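Aminoglycoside phosphotransferase (Streptomyces rimosus, PDB 6FUC) probably phosphorylates streptomycin at the 3'' hydroxyl using ATP, a kinase reaction that gives resistance to this aminoglycoside antibiotic. Local coordinates at residues P153-H158 with Y263-P268. Residues are numbered along the deposited sequence; the frame is centred on the assembly and turned at random.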
loop_
_atom_site.group_PDB
_atom_site.type_symbol
_atom_site.label_atom_id
_atom_site.label_comp_id
_atom_site.label_asym_id
_atom_site.label_seq_id
_atom_site.Cartn_x
_atom_site.Cartn_y
_atom_site.Cartn_z
ATOM N N PRO A 153 9.014 0.827 13.531
ATOM C CA PRO A 153 8.940 1.972 14.440
ATOM C C PRO A 153 10.295 2.247 15.067
ATOM O O PRO A 153 11.017 1.302 15.391
ATOM C CB PRO A 153 7.968 1.484 15.512
ATOM C CG PRO A 153 7.184 0.445 14.857
ATOM C CD PRO A 153 8.052 -0.242 13.900
ATOM N N GLU A 154 10.598 3.524 15.263
ATOM C CA GLU A 154 11.914 3.887 15.769
ATOM C C GLU A 154 12.349 3.056 16.999
ATOM O O GLU A 154 13.500 2.637 17.106
ATOM C CB GLU A 154 11.919 5.386 16.093
ATOM C CG GLU A 154 13.321 5.966 16.149
ATOM N N GLU A 155 11.441 2.869 17.942
ATOM C CA GLU A 155 11.761 2.190 19.198
ATOM C C GLU A 155 12.048 0.681 19.058
ATOM O O GLU A 155 12.514 0.046 19.999
ATOM C CB GLU A 155 10.661 2.490 20.240
ATOM C CG GLU A 155 9.298 1.842 20.009
ATOM C CD GLU A 155 8.359 2.547 19.017
ATOM O OE1 GLU A 155 8.770 3.531 18.310
ATOM O OE2 GLU A 155 7.184 2.103 18.972
ATOM N N GLN A 156 11.723 0.107 17.889
ATOM C CA GLN A 156 11.915 -1.308 17.599
ATOM C C GLN A 156 13.140 -1.593 16.758
ATOM O O GLN A 156 13.449 -2.756 16.538
ATOM C CB GLN A 156 10.673 -1.849 16.878
ATOM C CG GLN A 156 9.444 -1.876 17.754
ATOM C CD GLN A 156 8.263 -2.535 17.089
ATOM O OE1 GLN A 156 8.320 -2.954 15.948
ATOM N NE2 GLN A 156 7.210 -2.602 17.785
ATOM N N ARG A 157 13.823 -0.543 16.295
ATOM C CA ARG A 157 14.804 -0.755 15.207
ATOM C C ARG A 157 15.998 -1.520 15.679
ATOM O O ARG A 157 16.731 -2.101 14.888
ATOM C CB ARG A 157 15.243 0.573 14.619
ATOM C CG ARG A 157 14.071 1.145 13.856
ATOM C CD ARG A 157 14.455 2.352 13.039
ATOM N NE ARG A 157 13.256 2.840 12.365
ATOM C CZ ARG A 157 13.024 4.120 12.079
ATOM N NH1 ARG A 157 13.904 5.065 12.428
ATOM N NH2 ARG A 157 11.899 4.456 11.470
ATOM N N HIS A 158 16.216 -1.537 16.995
ATOM C CA HIS A 158 17.337 -2.259 17.566
ATOM C C HIS A 158 16.950 -3.553 18.245
ATOM O O HIS A 158 17.725 -4.104 19.048
ATOM C CB HIS A 158 18.146 -1.355 18.540
ATOM C CG HIS A 158 18.615 -0.083 17.933
ATOM N ND1 HIS A 158 17.839 1.051 17.790
ATOM C CD2 HIS A 158 19.832 0.230 17.423
ATOM C CE1 HIS A 158 18.572 2.003 17.217
ATOM N NE2 HIS A 158 19.773 1.518 16.968
ATOM N N TYR A 263 -1.551 -4.135 13.819
ATOM C CA TYR A 263 -1.254 -4.028 12.377
ATOM C C TYR A 263 -0.088 -3.106 12.073
ATOM O O TYR A 263 0.679 -3.383 11.143
ATOM C CB TYR A 263 -2.539 -3.629 11.603
ATOM C CG TYR A 263 -3.478 -4.786 11.513
ATOM C CD1 TYR A 263 -3.227 -5.834 10.623
ATOM C CD2 TYR A 263 -4.586 -4.913 12.344
ATOM C CE1 TYR A 263 -4.035 -6.958 10.583
ATOM C CE2 TYR A 263 -5.412 -6.027 12.288
ATOM C CZ TYR A 263 -5.140 -7.058 11.445
ATOM O OH TYR A 263 -5.885 -8.188 11.360
ATOM N N LEU A 264 0.059 -2.022 12.828
ATOM C CA LEU A 264 1.224 -1.159 12.664
ATOM C C LEU A 264 2.514 -1.934 12.822
ATOM O O LEU A 264 3.450 -1.738 12.090
ATOM C CB LEU A 264 1.173 -0.004 13.657
ATOM C CG LEU A 264 2.289 1.018 13.453
ATOM C CD1 LEU A 264 2.212 1.718 12.071
ATOM C CD2 LEU A 264 2.242 2.014 14.581
ATOM N N HIS A 265 2.512 -2.786 13.852
ATOM C CA HIS A 265 3.699 -3.534 14.190
ATOM C C HIS A 265 3.948 -4.780 13.299
ATOM O O HIS A 265 5.104 -5.140 13.063
ATOM C CB HIS A 265 3.657 -3.947 15.647
ATOM C CG HIS A 265 3.825 -2.772 16.553
ATOM N ND1 HIS A 265 3.754 -2.894 17.926
ATOM C CD2 HIS A 265 4.051 -1.453 16.295
ATOM C CE1 HIS A 265 3.933 -1.690 18.462
ATOM N NE2 HIS A 265 4.108 -0.798 17.497
ATOM N N LEU A 266 2.857 -5.347 12.792
ATOM C CA LEU A 266 3.009 -6.493 11.894
ATOM C C LEU A 266 3.575 -6.035 10.551
ATOM O O LEU A 266 4.424 -6.721 9.936
ATOM C CB LEU A 266 1.655 -7.176 11.694
ATOM C CG LEU A 266 1.654 -8.343 10.720
ATOM C CD1 LEU A 266 2.593 -9.476 11.120
ATOM C CD2 LEU A 266 0.218 -8.837 10.537
ATOM N N ASP A 267 3.060 -4.929 10.012
ATOM C CA ASP A 267 3.291 -4.579 8.614
ATOM C C ASP A 267 4.754 -4.603 8.264
ATOM O O ASP A 267 5.122 -5.196 7.214
ATOM C CB ASP A 267 2.606 -3.241 8.288
ATOM C CG ASP A 267 2.560 -3.029 6.784
ATOM O OD1 ASP A 267 1.549 -3.579 6.181
ATOM O OD2 ASP A 267 3.487 -2.427 6.244
ATOM N N PRO A 268 5.666 -3.954 9.002
ATOM C CA PRO A 268 7.036 -3.928 8.539
ATOM C C PRO A 268 7.716 -5.266 8.459
ATOM O O PRO A 268 8.695 -5.446 7.733
ATOM C CB PRO A 268 7.753 -3.002 9.522
ATOM C CG PRO A 268 6.890 -2.924 10.659
ATOM C CD PRO A 268 5.476 -3.147 10.224
HETATM O O HOH W 1 4.931 1.961 17.269
HETATM O O HOH W 2 7.016 -5.238 15.134
#
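The imidazole ring of H265 carries the amide of Q156 over one face. Q156 NE2 sits 3.4 Å above the ring plane, over its centre, and lies almost equally far from all five ring atoms. The amide does not lie flat on the ring: the two planes are 64° apart, and the amide meets the imidazole with its nitrogen end. This amino-aromatic approach is consistent with an N-H···pi contact. The Q156 chain is extended beyond CG (chi2 -174°), which carries the amide across to the ring. P153 CG approaches the same ring obliquely, 3.9 Å from H265 CD2. At the ring edge, in its plane, a water is bonded to H265 NE2 at 2.9 Å. The same water donates to E155 OE2 at 2.8 Å and bridges the two side chains. E155 OE2 and H265 NE2 are themselves 4.5 Å apart, and the carboxylate may favour a protonated imidazole.

A second water donates to Q156 OE1 and to the backbone carbonyl oxygen H265 O, 2.8 Å from each. Q156 thus uses both ends of its amide, NE2 on the ring and OE1 on the water. P153 CD also packs loosely on P268 CG at 4.4 Å, and P268 in turn touches F151 and L152. On the loop side, Q156 N bonds to P153 O and closes the short 3-10 turn 154-156. L164 and L168 of helix 161-168 touch Q156 and H265, respectively.

Ring packing and two water bridges join the segments. The contact sets the loop between helices 131-143 and 161-168 against segment 263-268. This partly buried, water-bridged contact lies within the mainly helical C-terminal lobe of the two-lobed, protein-kinase-like fold of aminoglycoside phosphotransferases.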